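Local atomic coordinates of acetylornithine aminotransferase (Aquifex aeolicus, PDB entry 2EH6), a protein that catalyses the pyridoxal-phosphate-dependent transfer of an amino group from N(2)-acetyl-L-ornithine to 2-oxoglutarate, a step of arginine biosynthesis. Residues T50-E55 / A277-T282; V63-L66 / W71-E74. One frame throughout, in Å; residues are numbered along the deposited sequence.

Contact 1. Residues T50-E55 / A277-T282; sequences TEALKE and ACRAGT
Glu55 OE1 is gripped by both terminal nitrogens of Arg279, lying 3.0 Å from NH2 and 3.1 Å from NH1. The guanidinium meets this single oxygen end-on and keeps it close to its own plane, while NH2 takes up the anti lone pair; the carboxylate is turned 62° out of that plane. Both N-H bonds are therefore bent, as a fork onto one atom requires. Arg279 reaches across because its CG stands anti to the backbone N (chi1 -173°) and the chain then kinks at chi2, which lays the guanidinium along the flank of helix 47-59. There Ala52 O sits over the centre of one face, 3.4 Å from NH1, at an angle too poor for a hydrogen bond, and the methyl CB of Ala52 packs 3.7 Å from Arg279 NE. NH1 also donates to Gln56 OE1, so the arginine is held by two successive residues of the same helix. Deeper in the interface the contact turns apolar: Leu53 CD2 rests 4.0 Å from the methyl CB of Ala280, and both residues also touch Val247. Segments 50-55 and 277-282 run nearly antiparallel, their axes 9.4 Å apart at closest approach. Leu53 and Lys54 also pack on Val57 of the second subunit. Helix 47-59 is thus laid against the first turns of the long helix 275-308, whose Cys278 and Thr282 in turn touch helix 70-81.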
loop_
_atom_site.group_PDB
_atom_site.type_symbol
_atom_site.label_atom_id
_atom_site.label_comp_id
_atom_site.label_asym_id
_atom_site.label_seq_id
_atom_site.Cartn_x
_atom_site.Cartn_y
_atom_site.Cartn_z
ATOM N N THR A 50 20.358 7.220 -5.270
ATOM C CA THR A 50 20.114 7.348 -6.701
ATOM C C THR A 50 20.838 6.300 -7.537
ATOM O O THR A 50 20.241 5.680 -8.416
ATOM C CB THR A 50 20.548 8.739 -7.213
ATOM O OG1 THR A 50 19.713 9.739 -6.625
ATOM C CG2 THR A 50 20.433 8.814 -8.720
ATOM N N GLU A 51 22.126 6.114 -7.275
ATOM C CA GLU A 51 22.899 5.148 -8.044
ATOM C C GLU A 51 22.396 3.721 -7.840
ATOM O O GLU A 51 22.344 2.942 -8.783
ATOM C CB GLU A 51 24.387 5.257 -7.693
ATOM C CG GLU A 51 24.971 6.653 -7.956
ATOM C CD GLU A 51 24.587 7.221 -9.326
ATOM O OE1 GLU A 51 24.875 6.570 -10.358
ATOM O OE2 GLU A 51 24.000 8.328 -9.372
ATOM N N ALA A 52 22.010 3.386 -6.614
ATOM C CA ALA A 52 21.503 2.047 -6.322
ATOM C C ALA A 52 20.165 1.797 -7.020
ATOM O O ALA A 52 19.931 0.716 -7.557
ATOM C CB ALA A 52 21.340 1.867 -4.819
ATOM N N LEU A 53 19.287 2.796 -7.011
ATOM C CA LEU A 53 17.979 2.642 -7.643
ATOM C C LEU A 53 18.097 2.530 -9.159
ATOM O O LEU A 53 17.445 1.689 -9.777
ATOM C CB LEU A 53 17.056 3.807 -7.253
ATOM C CG LEU A 53 16.717 3.949 -5.759
ATOM C CD1 LEU A 53 15.754 5.115 -5.558
ATOM C CD2 LEU A 53 16.084 2.663 -5.238
ATOM N N LYS A 54 18.934 3.371 -9.759
ATOM C CA LYS A 54 19.124 3.330 -11.202
ATOM C C LYS A 54 19.649 1.965 -11.620
ATOM O O LYS A 54 19.229 1.412 -12.634
ATOM C CB LYS A 54 20.092 4.437 -11.639
ATOM C CG LYS A 54 19.463 5.820 -11.605
ATOM C CD LYS A 54 20.499 6.924 -11.734
ATOM C CE LYS A 54 21.263 6.831 -13.033
ATOM N NZ LYS A 54 22.235 7.949 -13.150
ATOM N N GLU A 55 20.557 1.411 -10.825
ATOM C CA GLU A 55 21.122 0.102 -11.123
ATOM C C GLU A 55 20.026 -0.966 -11.012
ATOM O O GLU A 55 19.943 -1.869 -11.841
ATOM C CB GLU A 55 22.266 -0.199 -10.146
ATOM C CG GLU A 55 23.401 -1.060 -10.701
ATOM C CD GLU A 55 23.247 -2.539 -10.380
ATOM O OE1 GLU A 55 22.880 -2.861 -9.229
ATOM O OE2 GLU A 55 23.511 -3.380 -11.270
ATOM N N ALA A 277 12.041 -1.505 -3.720
ATOM C CA ALA A 277 11.799 -1.012 -2.371
ATOM C C ALA A 277 12.887 -1.501 -1.414
ATOM O O ALA A 277 13.371 -0.753 -0.557
ATOM C CB ALA A 277 10.427 -1.489 -1.884
ATOM N N CYS A 278 13.267 -2.762 -1.553
ATOM C CA CYS A 278 14.290 -3.326 -0.680
ATOM C C CYS A 278 15.672 -2.730 -0.928
ATOM O O CYS A 278 16.461 -2.580 -0.002
ATOM C CB CYS A 278 14.319 -4.847 -0.823
ATOM S SG CYS A 278 12.856 -5.670 -0.096
ATOM N N ARG A 279 15.966 -2.379 -2.176
ATOM C CA ARG A 279 17.263 -1.782 -2.488
ATOM C C ARG A 279 17.313 -0.415 -1.803
ATOM O O ARG A 279 18.339 -0.014 -1.247
ATOM C CB ARG A 279 17.413 -1.630 -4.006
ATOM C CG ARG A 279 18.793 -1.176 -4.490
ATOM C CD ARG A 279 19.862 -2.259 -4.328
ATOM N NE ARG A 279 21.151 -1.835 -4.878
ATOM C CZ ARG A 279 21.529 -1.991 -6.149
ATOM N NH1 ARG A 279 20.726 -2.575 -7.031
ATOM N NH2 ARG A 279 22.718 -1.552 -6.543
ATOM N N ALA A 280 16.191 0.296 -1.830
ATOM C CA ALA A 280 16.108 1.606 -1.202
ATOM C C ALA A 280 16.277 1.473 0.304
ATOM O O ALA A 280 17.083 2.181 0.917
ATOM C CB ALA A 280 14.765 2.257 -1.522
ATOM N N GLY A 281 15.511 0.559 0.895
ATOM C CA GLY A 281 15.584 0.350 2.329
ATOM C C GLY A 281 16.974 -0.048 2.792
ATOM O O GLY A 281 17.419 0.372 3.856
ATOM N N THR A 282 17.657 -0.867 2.002
ATOM C CA THR A 282 18.998 -1.302 2.362
ATOM C C THR A 282 19.955 -0.117 2.425
ATOM O O THR A 282 20.796 -0.029 3.322
ATOM C CB THR A 282 19.536 -2.331 1.357
ATOM O OG1 THR A 282 18.801 -3.552 1.496
ATOM C CG2 THR A 282 21.008 -2.606 1.608
#

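Contact 2. Residues V63-L66 / W71-E74; sequences VSNL and WQEE
The loop between helix 47-59 and helix 70-81, close to the cofactor pocket at the dimer interface, folds back here onto the first turns of helix 70-81. Asn65 OD1 accepts from Gln72 NE2 at 2.7 Å, a short and nearly straight bond (173°). The donor lies in the carbonyl plane of Asn65 and the acceptor in the amide plane of Gln72, although the two amides are turned 78° from each other. Gln72 NE2 gives a second bond to Gly273 O, Asn65 ND2 one to Gly272 O, and Asn65 OD1 also accepts from Arg9 NH1 of the second subunit; these bonds fix which way round both buried amides lie. Were Gln72 replaced by an alanine, Gly273 O would probably lose this partner and the Asn65 amide be less firmly held, left with Gly272 O and Arg9 of the second subunit. Beside this polar pair, Val63 CG2 meets the edge of the Trp71 indole near its plane, 3.8 Å from CZ2. CG of Trp71 lies between the backbone N and the carbonyl carbon (chi1 41°), which brings the far edge of the indole to the loop. Within the loop, Ser64 OG accepts from Leu66 N, forming an ST turn. The Asn65 side chain comes to about 5 Å from that of Ser269, a predicted acetylornithine-binding residue, and about 8 Å from a bound pyridoxal phosphate, consistent with a second-shell place in an active site built by two subunits, as in other class-III aminotransferases.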
loop_
_atom_site.group_PDB
_atom_site.type_symbol
_atom_site.label_atom_id
_atom_site.label_comp_id
_atom_site.label_asym_id
_atom_site.label_seq_id
_atom_site.Cartn_x
_atom_site.Cartn_y
_atom_site.Cartn_z
ATOM N N VAL A 63 9.125 -9.314 -8.991
ATOM C CA VAL A 63 8.883 -10.703 -9.408
ATOM C C VAL A 63 7.688 -11.357 -8.673
ATOM O O VAL A 63 7.164 -12.384 -9.078
ATOM C CB VAL A 63 10.162 -11.508 -9.136
ATOM C CG1 VAL A 63 11.343 -10.901 -9.893
ATOM C CG2 VAL A 63 10.457 -11.510 -7.650
ATOM N N SER A 64 7.288 -10.721 -7.541
ATOM C CA SER A 64 6.253 -11.259 -6.626
ATOM C C SER A 64 6.808 -12.261 -5.617
ATOM O O SER A 64 7.858 -12.862 -5.784
ATOM C CB SER A 64 5.083 -11.896 -7.376
ATOM O OG SER A 64 5.352 -13.276 -7.591
ATOM N N ASN A 65 6.031 -12.427 -4.524
ATOM C CA ASN A 65 6.413 -13.384 -3.492
ATOM C C ASN A 65 6.033 -14.830 -3.845
ATOM O O ASN A 65 5.939 -15.696 -2.982
ATOM C CB ASN A 65 5.749 -12.965 -2.180
ATOM C CG ASN A 65 6.342 -11.656 -1.716
ATOM O OD1 ASN A 65 7.533 -11.542 -1.441
ATOM N ND2 ASN A 65 5.468 -10.639 -1.633
ATOM N N LEU A 66 5.762 -15.071 -5.151
ATOM C CA LEU A 66 5.632 -16.458 -5.612
ATOM C C LEU A 66 6.991 -17.159 -5.549
ATOM O O LEU A 66 7.106 -18.373 -5.445
ATOM C CB LEU A 66 5.151 -16.457 -7.068
ATOM C CG LEU A 66 3.716 -15.959 -7.250
ATOM C CD1 LEU A 66 3.309 -15.895 -8.726
ATOM C CD2 LEU A 66 2.690 -16.852 -6.560
ATOM N N TRP A 71 16.572 -10.222 -1.597
ATOM C CA TRP A 71 16.702 -8.838 -1.151
ATOM C C TRP A 71 15.853 -8.599 0.096
ATOM O O TRP A 71 16.181 -7.746 0.919
ATOM C CB TRP A 71 16.299 -7.888 -2.279
ATOM C CG TRP A 71 15.104 -8.348 -3.035
ATOM C CD1 TRP A 71 13.795 -8.154 -2.700
ATOM C CD2 TRP A 71 15.101 -9.113 -4.245
ATOM N NE1 TRP A 71 12.978 -8.751 -3.627
ATOM C CE2 TRP A 71 13.753 -9.348 -4.586
ATOM C CE3 TRP A 71 16.110 -9.623 -5.077
ATOM C CZ2 TRP A 71 13.382 -10.074 -5.723
ATOM C CZ3 TRP A 71 15.742 -10.346 -6.211
ATOM C CH2 TRP A 71 14.386 -10.564 -6.522
ATOM N N GLN A 72 14.758 -9.344 0.231
ATOM C CA GLN A 72 13.906 -9.219 1.416
ATOM C C GLN A 72 14.685 -9.747 2.628
ATOM O O GLN A 72 14.667 -9.147 3.704
ATOM C CB GLN A 72 12.603 -10.017 1.240
ATOM C CG GLN A 72 11.489 -9.242 0.523
ATOM C CD GLN A 72 10.239 -10.082 0.265
ATOM O OE1 GLN A 72 9.753 -10.793 1.148
ATOM N NE2 GLN A 72 9.709 -9.990 -0.945
ATOM N N GLU A 73 15.372 -10.873 2.447
ATOM C CA GLU A 73 16.167 -11.456 3.529
ATOM C C GLU A 73 17.215 -10.468 4.026
ATOM O O GLU A 73 17.348 -10.250 5.227
ATOM C CB GLU A 73 16.888 -12.725 3.059
ATOM C CG GLU A 73 16.017 -13.948 2.908
ATOM C CD GLU A 73 15.461 -14.447 4.229
ATOM O OE1 GLU A 73 16.017 -14.096 5.295
ATOM O OE2 GLU A 73 14.474 -15.208 4.195
ATOM N N GLU A 74 17.960 -9.878 3.094
ATOM C CA GLU A 74 19.012 -8.927 3.445
ATOM C C GLU A 74 18.519 -7.729 4.240
ATOM O O GLU A 74 19.131 -7.349 5.235
ATOM C CB GLU A 74 19.738 -8.420 2.193
ATOM C CG GLU A 74 20.450 -7.088 2.433
ATOM C CD GLU A 74 21.396 -6.682 1.320
ATOM O OE1 GLU A 74 20.999 -6.752 0.134
ATOM O OE2 GLU A 74 22.536 -6.273 1.639
#

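In the fold
Contacts 1 and 2 lie on the same side of the chain's centre, their own centres about 14 Å apart, and both touch the second subunit. Contact 1 joins helices distant in sequence and is partly buried: a salt bridge lies at its margin and apolar packing further in, away from the annotated sites. Contact 2 is local in the chain and more buried; neutral amides do the polar work there, near the cofactor. Helix 275-308 connects the two, since Cys278 SG packs 3.7 Å from Trp71 CD1 and 3.9 Å from Gln72 CG. Helices 47-59 and 70-81, consecutive in the chain, thus both rest on its opening turns.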